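Local coordinates for hypothetical protein Atu2299 (Agrobacterium tumefaciens, PDB 2HLY) that is of unknown function but belongs to the DUF2026 family, placed in the CA clan of papain-like peptidase folds, and so may be related to cysteine peptidases, at residues 10-15 / 173-178; 16-21 / 196-201; 58-63 / 141-146; 70-75 / 87-92. All coordinates share one frame; numbering follows the deposited sequence.

Contact 1 (10-15 / 173-178)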
loop_
_atom_site.group_PDB
_atom_site.type_symbol
_atom_site.label_atom_id
_atom_site.label_comp_id
_atom_site.label_asym_id
_atom_site.label_seq_id
_atom_site.Cartn_x
_atom_site.Cartn_y
_atom_site.Cartn_z
ATOM N N GLN A 10 -5.027 13.029 4.241
ATOM C CA GLN A 10 -4.071 12.238 5.041
ATOM C C GLN A 10 -4.804 11.308 6.009
ATOM O O GLN A 10 -4.479 10.119 6.136
ATOM C CB GLN A 10 -3.079 13.148 5.781
ATOM C CG GLN A 10 -2.129 12.355 6.657
ATOM C CD GLN A 10 -1.074 13.204 7.332
ATOM O OE1 GLN A 10 -0.242 13.824 6.665
ATOM N NE2 GLN A 10 -1.085 13.211 8.655
ATOM N N THR A 11 -5.805 11.840 6.700
ATOM C CA THR A 11 -6.477 11.036 7.694
ATOM C C THR A 11 -7.166 9.824 7.062
ATOM O O THR A 11 -7.192 8.739 7.652
ATOM C CB THR A 11 -7.438 11.884 8.563
ATOM O OG1 THR A 11 -7.763 11.155 9.756
ATOM C CG2 THR A 11 -8.690 12.295 7.783
ATOM N N ASP A 12 -7.681 10.006 5.847
ATOM C CA ASP A 12 -8.375 8.929 5.128
ATOM C C ASP A 12 -7.381 7.909 4.557
ATOM O O ASP A 12 -7.650 6.702 4.510
ATOM C CB ASP A 12 -9.281 9.530 4.051
ATOM C CG ASP A 12 -10.474 10.271 4.656
ATOM O OD1 ASP A 12 -10.990 9.798 5.694
ATOM O OD2 ASP A 12 -10.894 11.313 4.101
ATOM N N TYR A 13 -6.227 8.399 4.133
ATOM C CA TYR A 13 -5.138 7.503 3.755
ATOM C C TYR A 13 -4.815 6.573 4.923
ATOM O O TYR A 13 -4.660 5.363 4.745
ATOM C CB TYR A 13 -3.914 8.325 3.373
ATOM C CG TYR A 13 -2.629 7.519 3.225
ATOM C CD1 TYR A 13 -2.164 7.115 1.965
ATOM C CD2 TYR A 13 -1.857 7.205 4.341
ATOM C CE1 TYR A 13 -0.970 6.396 1.829
ATOM C CE2 TYR A 13 -0.671 6.486 4.217
ATOM C CZ TYR A 13 -0.223 6.106 2.963
ATOM O OH TYR A 13 0.980 5.435 2.885
ATOM N N PHE A 14 -4.689 7.131 6.129
ATOM C CA PHE A 14 -4.417 6.292 7.283
ATOM C C PHE A 14 -5.561 5.322 7.589
ATOM O O PHE A 14 -5.311 4.193 7.986
ATOM C CB PHE A 14 -4.047 7.140 8.503
ATOM C CG PHE A 14 -2.676 7.761 8.423
ATOM C CD1 PHE A 14 -1.572 7.023 7.991
ATOM C CD2 PHE A 14 -2.485 9.099 8.800
ATOM C CE1 PHE A 14 -0.293 7.604 7.945
ATOM C CE2 PHE A 14 -1.214 9.679 8.747
ATOM C CZ PHE A 14 -0.126 8.931 8.317
ATOM N N ARG A 15 -6.811 5.758 7.416
ATOM C CA ARG A 15 -7.961 4.833 7.571
ATOM C C ARG A 15 -7.800 3.631 6.641
ATOM O O ARG A 15 -8.033 2.473 7.040
ATOM C CB ARG A 15 -9.271 5.550 7.255
ATOM C CG ARG A 15 -9.680 6.525 8.360
ATOM C CD ARG A 15 -11.057 7.135 8.065
ATOM N NE ARG A 15 -11.520 7.895 9.223
ATOM C CZ ARG A 15 -12.792 7.979 9.618
ATOM N NH1 ARG A 15 -13.760 7.366 8.941
ATOM N NH2 ARG A 15 -13.090 8.686 10.698
ATOM N N PHE A 173 -14.160 0.688 5.254
ATOM C CA PHE A 173 -13.695 2.060 5.064
ATOM C C PHE A 173 -14.848 3.050 4.920
ATOM O O PHE A 173 -15.779 2.795 4.168
ATOM C CB PHE A 173 -12.788 2.156 3.828
ATOM C CG PHE A 173 -12.426 3.574 3.475
ATOM C CD1 PHE A 173 -11.451 4.255 4.212
ATOM C CD2 PHE A 173 -13.104 4.252 2.464
ATOM C CE1 PHE A 173 -11.131 5.571 3.903
ATOM C CE2 PHE A 173 -12.804 5.573 2.155
ATOM C CZ PHE A 173 -11.808 6.243 2.878
ATOM N N ARG A 174 -14.753 4.173 5.638
ATOM C CA ARG A 174 -15.648 5.328 5.486
ATOM C C ARG A 174 -14.765 6.563 5.498
ATOM O O ARG A 174 -13.769 6.603 6.234
ATOM C CB ARG A 174 -16.649 5.425 6.645
ATOM C CG ARG A 174 -17.613 4.261 6.731
ATOM C CD ARG A 174 -18.458 4.282 7.991
ATOM N NE ARG A 174 -19.165 3.007 8.056
ATOM C CZ ARG A 174 -20.435 2.821 7.695
ATOM N NH1 ARG A 174 -20.967 1.606 7.776
ATOM N NH2 ARG A 174 -21.180 3.841 7.289
ATOM N N LYS A 175 -15.128 7.569 4.711
ATOM C CA LYS A 175 -14.358 8.820 4.749
ATOM C C LYS A 175 -14.583 9.524 6.085
ATOM O O LYS A 175 -15.682 9.494 6.647
ATOM C CB LYS A 175 -14.728 9.748 3.597
ATOM C CG LYS A 175 -14.367 9.199 2.239
ATOM C CD LYS A 175 -14.808 10.124 1.130
ATOM C CE LYS A 175 -14.699 9.466 -0.225
ATOM N NZ LYS A 175 -15.099 10.397 -1.298
ATOM N N SER A 176 -13.528 10.145 6.602
ATOM C CA SER A 176 -13.638 10.948 7.819
ATOM C C SER A 176 -14.676 12.064 7.622
ATOM O O SER A 176 -14.784 12.618 6.530
ATOM C CB SER A 176 -12.271 11.545 8.179
ATOM O OG SER A 176 -12.329 12.228 9.419
ATOM N N PRO A 177 -15.438 12.407 8.680
ATOM C CA PRO A 177 -15.412 11.937 10.052
ATOM C C PRO A 177 -16.363 10.779 10.373
ATOM O O PRO A 177 -16.645 10.530 11.549
ATOM C CB PRO A 177 -15.868 13.182 10.821
ATOM C CG PRO A 177 -16.891 13.785 9.920
ATOM C CD PRO A 177 -16.467 13.454 8.494
ATOM N N LYS A 178 -16.878 10.082 9.365
ATOM C CA LYS A 178 -17.883 9.055 9.646
ATOM C C LYS A 178 -17.301 7.800 10.269
ATOM O O LYS A 178 -16.106 7.581 10.199
ATOM C CB LYS A 178 -18.491 8.523 8.331
ATOM C CG LYS A 178 -18.833 9.494 7.211
ATOM C CD LYS A 178 -19.212 8.739 5.900
ATOM C CE LYS A 178 -20.523 7.924 6.015
ATOM N NZ LYS A 178 -20.932 7.208 4.734
HETATM O O HOH W 1 -12.795 12.952 4.827
HETATM O O HOH W 2 -14.872 8.938 13.218
HETATM O O HOH W 3 -12.036 11.458 12.011
#
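D12 and K175 bring the opening turns of helix 10-24 closest to the irregular segment 173-178, their CA atoms 6.0 Å apart, with R15 facing F173 one turn on. The D12 carboxylate takes the backbone N-H of S176 on the syn side of OD1, a nearly straight bond of 2.7 Å between S176 N and D12 OD1. Its other oxygen, OD2, reaches S176 O through a water. R15 stretches out from CG to NE and lays one guanidinium face over S176 CA. NH1 then divides between two carbonyls: K178 O, in the guanidinium plane at 2.7 Å from R15 NH1, and R174 O, which NH1 approaches from well above the carbonyl plane. T11 CG2 packs on S176 CB, while R15 CB meets the edge of the F173 ring. Helix 31-50 packs against the same segment, its H49 ring edge-to-face with F173 and its H49 O bonded to K175 NZ. The contact thus ties helix 10-24 to the chain leaving helix 160-172.

Contact 2 (16-21 / 196-201)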
loop_
_atom_site.group_PDB
_atom_site.type_symbol
_atom_site.label_atom_id
_atom_site.label_comp_id
_atom_site.label_asym_id
_atom_site.label_seq_id
_atom_site.Cartn_x
_atom_site.Cartn_y
_atom_site.Cartn_z
ATOM N N ILE A 16 -7.389 3.898 5.404
ATOM C CA ILE A 16 -7.243 2.828 4.402
ATOM C C ILE A 16 -6.127 1.867 4.810
ATOM O O ILE A 16 -6.308 0.645 4.827
ATOM C CB ILE A 16 -7.011 3.397 2.977
ATOM C CG1 ILE A 16 -8.271 4.139 2.511
ATOM C CG2 ILE A 16 -6.642 2.274 1.995
ATOM C CD1 ILE A 16 -8.083 4.991 1.240
ATOM N N TYR A 17 -4.979 2.427 5.176
ATOM C CA TYR A 17 -3.889 1.605 5.678
ATOM C C TYR A 17 -4.377 0.753 6.854
ATOM O O TYR A 17 -4.147 -0.460 6.883
ATOM C CB TYR A 17 -2.652 2.440 6.083
ATOM C CG TYR A 17 -1.719 1.638 6.973
ATOM C CD1 TYR A 17 -0.793 0.740 6.419
ATOM C CD2 TYR A 17 -1.811 1.718 8.366
ATOM C CE1 TYR A 17 0.026 -0.035 7.235
ATOM C CE2 TYR A 17 -0.982 0.950 9.195
ATOM C CZ TYR A 17 -0.079 0.077 8.623
ATOM O OH TYR A 17 0.741 -0.711 9.428
ATOM N N ARG A 18 -5.056 1.385 7.815
ATOM C CA ARG A 18 -5.491 0.657 9.019
ATOM C C ARG A 18 -6.429 -0.504 8.676
ATOM O O ARG A 18 -6.252 -1.608 9.200
ATOM C CB ARG A 18 -6.129 1.608 10.024
ATOM C CG ARG A 18 -6.222 1.002 11.423
ATOM C CD ARG A 18 -6.900 1.964 12.398
ATOM N NE ARG A 18 -6.197 3.247 12.551
ATOM C CZ ARG A 18 -5.150 3.459 13.347
ATOM N NH1 ARG A 18 -4.645 2.467 14.082
ATOM N NH2 ARG A 18 -4.597 4.672 13.411
ATOM N N VAL A 19 -7.383 -0.263 7.777
ATOM C CA VAL A 19 -8.331 -1.296 7.357
ATOM C C VAL A 19 -7.599 -2.488 6.743
ATOM O O VAL A 19 -7.821 -3.637 7.126
ATOM C CB VAL A 19 -9.386 -0.732 6.390
ATOM C CG1 VAL A 19 -10.150 -1.864 5.678
ATOM C CG2 VAL A 19 -10.333 0.183 7.161
ATOM N N ILE A 20 -6.721 -2.209 5.782
ATOM C CA ILE A 20 -6.041 -3.284 5.070
ATOM C C ILE A 20 -5.115 -4.035 6.024
ATOM O O ILE A 20 -5.067 -5.278 6.025
ATOM C CB ILE A 20 -5.258 -2.745 3.852
ATOM C CG1 ILE A 20 -6.206 -2.012 2.900
ATOM C CG2 ILE A 20 -4.485 -3.893 3.175
ATOM C CD1 ILE A 20 -5.509 -1.226 1.792
ATOM N N ASN A 21 -4.390 -3.283 6.854
ATOM C CA ASN A 21 -3.486 -3.903 7.821
ATOM C C ASN A 21 -4.240 -4.832 8.761
ATOM O O ASN A 21 -3.772 -5.924 9.101
ATOM C CB ASN A 21 -2.785 -2.838 8.647
ATOM C CG ASN A 21 -1.653 -3.401 9.458
ATOM O OD1 ASN A 21 -0.772 -4.084 8.918
ATOM N ND2 ASN A 21 -1.683 -3.152 10.763
ATOM N N VAL A 196 -12.677 -9.394 13.499
ATOM C CA VAL A 196 -11.438 -8.742 13.086
ATOM C C VAL A 196 -11.439 -7.307 13.646
ATOM O O VAL A 196 -12.270 -6.502 13.257
ATOM C CB VAL A 196 -11.273 -8.748 11.541
ATOM C CG1 VAL A 196 -9.933 -8.153 11.142
ATOM C CG2 VAL A 196 -11.379 -10.173 10.981
ATOM N N PRO A 197 -10.534 -7.006 14.598
ATOM C CA PRO A 197 -10.473 -5.654 15.135
ATOM C C PRO A 197 -9.579 -4.739 14.317
ATOM O O PRO A 197 -8.641 -5.205 13.668
ATOM C CB PRO A 197 -9.812 -5.863 16.498
ATOM C CG PRO A 197 -8.911 -7.013 16.293
ATOM C CD PRO A 197 -9.541 -7.893 15.237
ATOM N N LEU A 198 -9.849 -3.441 14.363
ATOM C CA LEU A 198 -8.896 -2.493 13.792
ATOM C C LEU A 198 -7.607 -2.529 14.603
ATOM O O LEU A 198 -7.648 -2.561 15.839
ATOM C CB LEU A 198 -9.477 -1.081 13.812
ATOM C CG LEU A 198 -10.542 -0.722 12.776
ATOM C CD1 LEU A 198 -11.195 0.624 13.124
ATOM C CD2 LEU A 198 -9.981 -0.708 11.351
ATOM N N THR A 199 -6.465 -2.559 13.922
ATOM C CA THR A 199 -5.173 -2.487 14.613
ATOM C C THR A 199 -4.992 -1.089 15.238
ATOM O O THR A 199 -5.706 -0.146 14.891
ATOM C CB THR A 199 -3.988 -2.860 13.681
ATOM O OG1 THR A 199 -3.998 -2.007 12.537
ATOM C CG2 THR A 199 -4.108 -4.327 13.219
ATOM N N GLY A 200 -4.033 -0.956 16.156
ATOM C CA GLY A 200 -4.031 0.193 17.069
ATOM C C GLY A 200 -2.853 1.152 17.104
ATOM O O GLY A 200 -2.645 1.819 18.111
ATOM N N GLU A 201 -2.089 1.253 16.014
ATOM C CA GLU A 201 -0.953 2.193 15.978
ATOM C C GLU A 201 -1.451 3.632 15.823
ATOM O O GLU A 201 -2.450 3.876 15.147
ATOM C CB GLU A 201 0.018 1.837 14.835
ATOM C CG GLU A 201 1.389 2.559 14.877
ATOM C CD GLU A 201 2.318 2.151 13.713
ATOM O OE1 GLU A 201 1.881 1.361 12.841
ATOM O OE2 GLU A 201 3.480 2.616 13.666
HETATM O O HOH W 4 0.295 -0.437 12.158
#
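The guanidinium of R18 meets segment 196-201 with its edge, where T199 O and E201 O both lie near its plane. NH1 and NH2 converge end-on upon the single carbonyl oxygen of E201, at 2.8 Å from R18 NH1 to E201 O and 2.9 Å from R18 NH2 to the same atom. The NH1 approach is in the carbonyl plane on a lone pair, whereas NH2 comes almost straight in line with the C=O bond. NH1 also donates to T199 O, from above that carbonyl's plane. Three bonds to two main-chain oxygens therefore fix the rotation of the group. The bend at chi3 (-60°) turns the guanidinium along the loop, while CG stays against L198 CD2.

The Y17 ring carries N21 CB over one face, offset toward its rim, and a water in plane at its edge. That water joins Y17 OH to the E201 carboxylate, giving a proton to OE1. N21 crosses T199 at about a right angle, and the two are joined by a hydrogen bond of 3.1 Å from N21 ND2 to T199 OG1, nearly in the amide plane.

V19 CG2 and L198 CD2 make a looser apolar contact, and W172 of helix 160-172 touches both side chains. Y17 meets the F38 ring of helix 31-50, the two rings nearly parallel, so helix 10-24 joins these two helices to the loop following strand 193-197.

Contact 3 (58-63 / 141-146)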
loop_
_atom_site.group_PDB
_atom_site.type_symbol
_atom_site.label_atom_id
_atom_site.label_comp_id
_atom_site.label_asym_id
_atom_site.label_seq_id
_atom_site.Cartn_x
_atom_site.Cartn_y
_atom_site.Cartn_z
ATOM N N GLY A 58 3.487 -2.865 -10.206
ATOM C CA GLY A 58 4.603 -3.413 -9.440
ATOM C C GLY A 58 5.877 -3.438 -10.257
ATOM O O GLY A 58 5.844 -3.322 -11.476
ATOM N N GLY A 59 6.996 -3.547 -9.552
ATOM C CA GLY A 59 8.299 -3.727 -10.177
ATOM C C GLY A 59 9.347 -3.305 -9.176
ATOM O O GLY A 59 9.354 -3.778 -8.031
ATOM N N LEU A 60 10.223 -2.413 -9.624
ATOM C CA LEU A 60 11.290 -1.873 -8.779
ATOM C C LEU A 60 10.810 -0.554 -8.169
ATOM O O LEU A 60 10.233 0.285 -8.867
ATOM C CB LEU A 60 12.556 -1.645 -9.623
ATOM C CG LEU A 60 13.773 -1.111 -8.878
ATOM C CD1 LEU A 60 15.061 -1.664 -9.489
ATOM C CD2 LEU A 60 13.777 0.430 -8.822
ATOM N N ALA A 61 11.032 -0.377 -6.865
ATOM C CA ALA A 61 10.634 0.872 -6.197
ATOM C C ALA A 61 11.717 1.297 -5.218
ATOM O O ALA A 61 12.346 0.450 -4.574
ATOM C CB ALA A 61 9.305 0.720 -5.475
ATOM N N ALA A 62 11.942 2.600 -5.129
ATOM C CA ALA A 62 12.932 3.137 -4.189
ATOM C C ALA A 62 12.427 4.444 -3.629
ATOM O O ALA A 62 11.802 5.212 -4.349
ATOM C CB ALA A 62 14.255 3.352 -4.879
ATOM N N TYR A 63 12.708 4.689 -2.350
ATOM C CA TYR A 63 12.245 5.895 -1.673
ATOM C C TYR A 63 13.368 6.483 -0.844
ATOM O O TYR A 63 14.122 5.732 -0.219
ATOM C CB TYR A 63 11.151 5.529 -0.675
ATOM C CG TYR A 63 9.891 4.998 -1.284
ATOM C CD1 TYR A 63 8.950 5.885 -1.819
ATOM C CD2 TYR A 63 9.608 3.620 -1.283
ATOM C CE1 TYR A 63 7.763 5.415 -2.378
ATOM C CE2 TYR A 63 8.414 3.138 -1.848
ATOM C CZ TYR A 63 7.503 4.050 -2.383
ATOM O OH TYR A 63 6.314 3.618 -2.936
ATOM N N PHE A 141 11.442 6.591 -6.848
ATOM C CA PHE A 141 11.631 6.138 -8.214
ATOM C C PHE A 141 10.947 4.793 -8.376
ATOM O O PHE A 141 11.132 3.892 -7.553
ATOM C CB PHE A 141 13.118 6.036 -8.582
ATOM C CG PHE A 141 13.336 5.444 -9.942
ATOM C CD1 PHE A 141 13.097 6.200 -11.091
ATOM C CD2 PHE A 141 13.740 4.111 -10.072
ATOM C CE1 PHE A 141 13.261 5.630 -12.365
ATOM C CE2 PHE A 141 13.919 3.539 -11.337
ATOM C CZ PHE A 141 13.664 4.289 -12.474
ATOM N N TYR A 142 10.184 4.671 -9.456
ATOM C CA TYR A 142 9.489 3.432 -9.813
ATOM C C TYR A 142 9.860 2.973 -11.215
ATOM O O TYR A 142 9.939 3.795 -12.150
ATOM C CB TYR A 142 7.983 3.658 -9.859
ATOM C CG TYR A 142 7.280 3.993 -8.577
ATOM C CD1 TYR A 142 7.747 3.551 -7.334
ATOM C CD2 TYR A 142 6.111 4.753 -8.616
ATOM C CE1 TYR A 142 7.040 3.849 -6.147
ATOM C CE2 TYR A 142 5.410 5.061 -7.449
ATOM C CZ TYR A 142 5.885 4.616 -6.226
ATOM O OH TYR A 142 5.164 4.895 -5.087
ATOM N N ARG A 143 10.070 1.666 -11.364
ATOM C CA ARG A 143 10.075 1.055 -12.690
ATOM C C ARG A 143 9.063 -0.063 -12.708
ATOM O O ARG A 143 9.281 -1.126 -12.100
ATOM C CB ARG A 143 11.453 0.544 -13.101
ATOM C CG ARG A 143 11.434 -0.012 -14.517
ATOM C CD ARG A 143 12.790 -0.466 -14.987
ATOM N NE ARG A 143 13.275 -1.612 -14.226
ATOM C CZ ARG A 143 14.392 -1.598 -13.503
ATOM N NH1 ARG A 143 15.143 -0.503 -13.454
ATOM N NH2 ARG A 143 14.769 -2.681 -12.834
ATOM N N SER A 144 7.962 0.183 -13.411
ATOM C CA SER A 144 6.942 -0.827 -13.610
ATOM C C SER A 144 7.507 -2.002 -14.406
ATOM O O SER A 144 8.174 -1.806 -15.421
ATOM C CB SER A 144 5.728 -0.242 -14.346
ATOM O OG SER A 144 4.733 -1.247 -14.498
ATOM N N GLU A 145 7.209 -3.209 -13.932
ATOM C CA GLU A 145 7.559 -4.448 -14.623
ATOM C C GLU A 145 6.271 -5.232 -14.874
ATOM O O GLU A 145 5.921 -6.140 -14.103
ATOM C CB GLU A 145 8.542 -5.245 -13.786
ATOM C CG GLU A 145 9.868 -4.523 -13.615
ATOM C CD GLU A 145 10.789 -4.679 -14.820
ATOM O OE1 GLU A 145 10.389 -5.320 -15.831
ATOM O OE2 GLU A 145 11.929 -4.164 -14.749
ATOM N N PRO A 146 5.530 -4.848 -15.931
ATOM C CA PRO A 146 4.183 -5.398 -16.090
ATOM C C PRO A 146 4.144 -6.920 -16.239
ATOM O O PRO A 146 3.204 -7.567 -15.772
ATOM C CB PRO A 146 3.645 -4.698 -17.348
ATOM C CG PRO A 146 4.830 -4.174 -18.062
ATOM C CD PRO A 146 5.858 -3.868 -16.985
HETATM O O HOH W 5 3.263 -3.355 -13.210
#
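Y63 and Y142 both hold CG anti to the carbonyl carbon (chi1 -65° and -66°), which brings their hydroxyls together from two antiparallel strands. Y63 OH and Y142 OH share a hydrogen bond of 2.8 Å, with Y63 OH in the plane of the Y142 ring at its edge; the ring planes are 85° apart. A61 CB fills in against the same ring, 3.7 Å from Y142 CD1. W91 stacks on Y142, and F120 meets Y63 edge-to-face.

On the face bearing L60, A62, F141 and R143, L60 CD2 touches the edge of the F141 ring at CD2. L60 CB sits over one guanidinium face of R143, toward its rim, and L60 CD1 is 3.5 Å from R143 NH2. The bend at chi3 of R143 lets NE form a salt bridge with E145 OE2, 2.9 Å away; T82 OG1 bonds to both R143 NH2 and E145 OE2.

L60 with R143 and A62 with F141 are hydrogen-bonded pairs. Beyond them the chain turns at G59, and E145 N donates almost linearly to G58 O, 2.8 Å away, at the N-cap of helix 146-152. This is regular antiparallel pairing of the central and an outer strand in a three-stranded sheet.

Contact 4 (70-75 / 87-92)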
loop_
_atom_site.group_PDB
_atom_site.type_symbol
_atom_site.label_atom_id
_atom_site.label_comp_id
_atom_site.label_asym_id
_atom_site.label_seq_id
_atom_site.Cartn_x
_atom_site.Cartn_y
_atom_site.Cartn_z
ATOM N N LEU A 70 15.276 3.453 0.986
ATOM C CA LEU A 70 14.704 2.117 1.025
ATOM C C LEU A 70 14.582 1.613 -0.414
ATOM O O LEU A 70 13.964 2.275 -1.248
ATOM C CB LEU A 70 13.325 2.167 1.714
ATOM C CG LEU A 70 12.490 0.886 1.770
ATOM C CD1 LEU A 70 13.252 -0.290 2.391
ATOM C CD2 LEU A 70 11.202 1.190 2.543
ATOM N N LEU A 71 15.184 0.460 -0.700
ATOM C CA LEU A 71 15.307 -0.017 -2.077
ATOM C C LEU A 71 14.679 -1.394 -2.244
ATOM O O LEU A 71 15.188 -2.403 -1.719
ATOM C CB LEU A 71 16.785 -0.003 -2.531
ATOM C CG LEU A 71 17.128 -0.418 -3.969
ATOM C CD1 LEU A 71 16.294 0.310 -4.999
ATOM C CD2 LEU A 71 18.621 -0.198 -4.255
ATOM N N PHE A 72 13.553 -1.423 -2.953
ATOM C CA PHE A 72 12.884 -2.673 -3.269
ATOM C C PHE A 72 13.420 -3.176 -4.597
ATOM O O PHE A 72 12.862 -2.911 -5.669
ATOM C CB PHE A 72 11.369 -2.499 -3.314
ATOM C CG PHE A 72 10.757 -2.106 -2.001
ATOM C CD1 PHE A 72 10.501 -3.060 -1.023
ATOM C CD2 PHE A 72 10.390 -0.795 -1.764
ATOM C CE1 PHE A 72 9.908 -2.703 0.195
ATOM C CE2 PHE A 72 9.779 -0.423 -0.536
ATOM C CZ PHE A 72 9.539 -1.391 0.438
ATOM N N ALA A 73 14.531 -3.899 -4.503
ATOM C CA ALA A 73 15.235 -4.409 -5.677
ATOM C C ALA A 73 16.166 -5.524 -5.235
ATOM O O ALA A 73 16.456 -5.653 -4.042
ATOM C CB ALA A 73 16.042 -3.292 -6.325
ATOM N N ASP A 74 16.628 -6.312 -6.206
ATOM C CA ASP A 74 17.704 -7.276 -5.968
ATOM C C ASP A 74 19.028 -6.683 -6.434
ATOM O O ASP A 74 19.071 -5.915 -7.400
ATOM C CB ASP A 74 17.439 -8.580 -6.732
ATOM C CG ASP A 74 16.358 -9.448 -6.090
ATOM O OD1 ASP A 74 15.828 -9.086 -5.013
ATOM O OD2 ASP A 74 16.050 -10.504 -6.686
ATOM N N HIS A 75 20.108 -7.025 -5.742
ATOM C CA HIS A 75 21.436 -6.639 -6.199
ATOM C C HIS A 75 21.998 -7.752 -7.076
ATOM O O HIS A 75 21.922 -8.934 -6.728
ATOM C CB HIS A 75 22.370 -6.370 -5.022
ATOM C CG HIS A 75 23.650 -5.707 -5.418
ATOM N ND1 HIS A 75 24.816 -6.411 -5.633
ATOM C CD2 HIS A 75 23.941 -4.409 -5.670
ATOM C CE1 HIS A 75 25.774 -5.571 -5.989
ATOM N NE2 HIS A 75 25.270 -4.349 -6.014
ATOM N N ASN A 87 11.719 -8.970 -2.596
ATOM C CA ASN A 87 12.028 -7.539 -2.835
ATOM C C ASN A 87 11.160 -6.872 -3.904
ATOM O O ASN A 87 11.272 -5.664 -4.115
ATOM C CB ASN A 87 13.507 -7.315 -3.181
ATOM C CG ASN A 87 14.426 -7.571 -2.011
ATOM O OD1 ASN A 87 14.076 -7.304 -0.859
ATOM N ND2 ASN A 87 15.616 -8.080 -2.299
ATOM N N PHE A 88 10.337 -7.659 -4.589
ATOM C CA PHE A 88 9.333 -7.107 -5.503
ATOM C C PHE A 88 8.380 -6.210 -4.707
ATOM O O PHE A 88 8.024 -6.528 -3.568
ATOM C CB PHE A 88 8.541 -8.235 -6.145
ATOM C CG PHE A 88 7.698 -7.791 -7.297
ATOM C CD1 PHE A 88 8.274 -7.641 -8.549
ATOM C CD2 PHE A 88 6.342 -7.534 -7.131
ATOM C CE1 PHE A 88 7.517 -7.235 -9.628
ATOM C CE2 PHE A 88 5.569 -7.121 -8.223
ATOM C CZ PHE A 88 6.174 -6.965 -9.460
ATOM N N HIS A 89 7.976 -5.092 -5.305
ATOM C CA HIS A 89 7.105 -4.150 -4.607
ATOM C C HIS A 89 6.006 -3.593 -5.505
ATOM O O HIS A 89 6.234 -3.376 -6.693
ATOM C CB HIS A 89 7.937 -3.010 -4.024
ATOM C CG HIS A 89 7.190 -2.159 -3.049
ATOM N ND1 HIS A 89 6.850 -2.610 -1.792
ATOM C CD2 HIS A 89 6.714 -0.895 -3.142
ATOM C CE1 HIS A 89 6.200 -1.653 -1.146
ATOM N NE2 HIS A 89 6.108 -0.603 -1.945
ATOM N N CYS A 90 4.813 -3.393 -4.934
ATOM C CA CYS A 90 3.676 -2.821 -5.661
ATOM C C CYS A 90 3.284 -1.483 -5.070
ATOM O O CYS A 90 3.487 -1.249 -3.867
ATOM C CB CYS A 90 2.460 -3.739 -5.564
ATOM S SG CYS A 90 2.691 -5.311 -6.389
ATOM N N TRP A 91 2.673 -0.652 -5.899
ATOM C CA TRP A 91 2.144 0.657 -5.474
ATOM C C TRP A 91 0.851 0.925 -6.255
ATOM O O TRP A 91 0.406 0.079 -7.041
ATOM C CB TRP A 91 3.176 1.750 -5.735
ATOM C CG TRP A 91 3.567 1.866 -7.165
ATOM C CD1 TRP A 91 3.011 2.673 -8.114
ATOM C CD2 TRP A 91 4.618 1.140 -7.822
ATOM N NE1 TRP A 91 3.645 2.501 -9.318
ATOM C CE2 TRP A 91 4.634 1.560 -9.169
ATOM C CE3 TRP A 91 5.551 0.189 -7.396
ATOM C CZ2 TRP A 91 5.549 1.056 -10.101
ATOM C CZ3 TRP A 91 6.456 -0.325 -8.323
ATOM C CH2 TRP A 91 6.457 0.123 -9.657
ATOM N N VAL A 92 0.247 2.098 -6.047
ATOM C CA VAL A 92 -0.966 2.461 -6.777
ATOM C C VAL A 92 -0.701 3.736 -7.562
ATOM O O VAL A 92 -0.011 4.636 -7.070
ATOM C CB VAL A 92 -2.144 2.697 -5.807
ATOM C CG1 VAL A 92 -3.391 3.120 -6.572
ATOM C CG2 VAL A 92 -2.433 1.416 -5.058
HETATM O O HOH W 6 13.922 -4.555 -0.061
HETATM O O HOH W 7 13.758 -10.471 -4.264
#
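Aromatic stacking dominates where F72 and H89 lie face to face, their ring centroids 3.8 Å apart and planes only 10° from parallel. H89 ND1 sits over the centre of the F72 ring, and F72 CE2 over the centre of the imidazole. The H89 side chain turns at chi1 (-167°) to set CG beside its own carbonyl carbon, which brings the imidazole over the F72 ring, and the overlap begins at the bases of the side chains, where F72 CB is 3.5 Å from H89 CB. F72 CB also packs on N87 O, which is near the plane of the phenyl ring at its edge.

Direct polar contact falls to N87 and D74. N87 ND2 donates to D74 OD1 over 2.9 Å, reaching it nearly along its C-O bond, and the amide and carboxylate planes are turned 76° apart. The other carboxylate oxygen, OD2, is bonded to A84 N.

One water bridges D74 OD1 and N87 N, giving OD1 a second donor. Another lies within hydrogen-bonding distance of L71 O and N87 OD1 but need not donate to both at once.

H89 NE2 is hydrogen-bonded to D100 OD2, so stack and bond hold the imidazole from different directions. A histidine-aspartate pair on neighbouring antiparallel strands is consistent with the papain-like folds of the CA clan, although no catalytic role is established here.

In the fold
Contacts 1 and 2 follow one another along helix 10-24 and lie on the same side of the chain's centre, their centres 12 Å apart; they touch where F173 CE1 packs 3.5 Å from I16 CG1. Contacts 3 and 4 lie across the centre from that pair and are adjacent, with centres 6 Å apart. Both reach the three-stranded sheet through neighbouring strands 60-65 and 68-72, with a probable hydrogen bond of 2.8 Å between A61 O and F72 N, while strand 89-94 of contact 4 belongs to the four-stranded sheet. Between the two pairs, centres are 23 to 27 Å apart and no atoms touch. D100 spans part of this gap: its main-chain oxygen bonds Y13 of helix 10-24, and its carboxylate bonds H89 and, weakly, Y63.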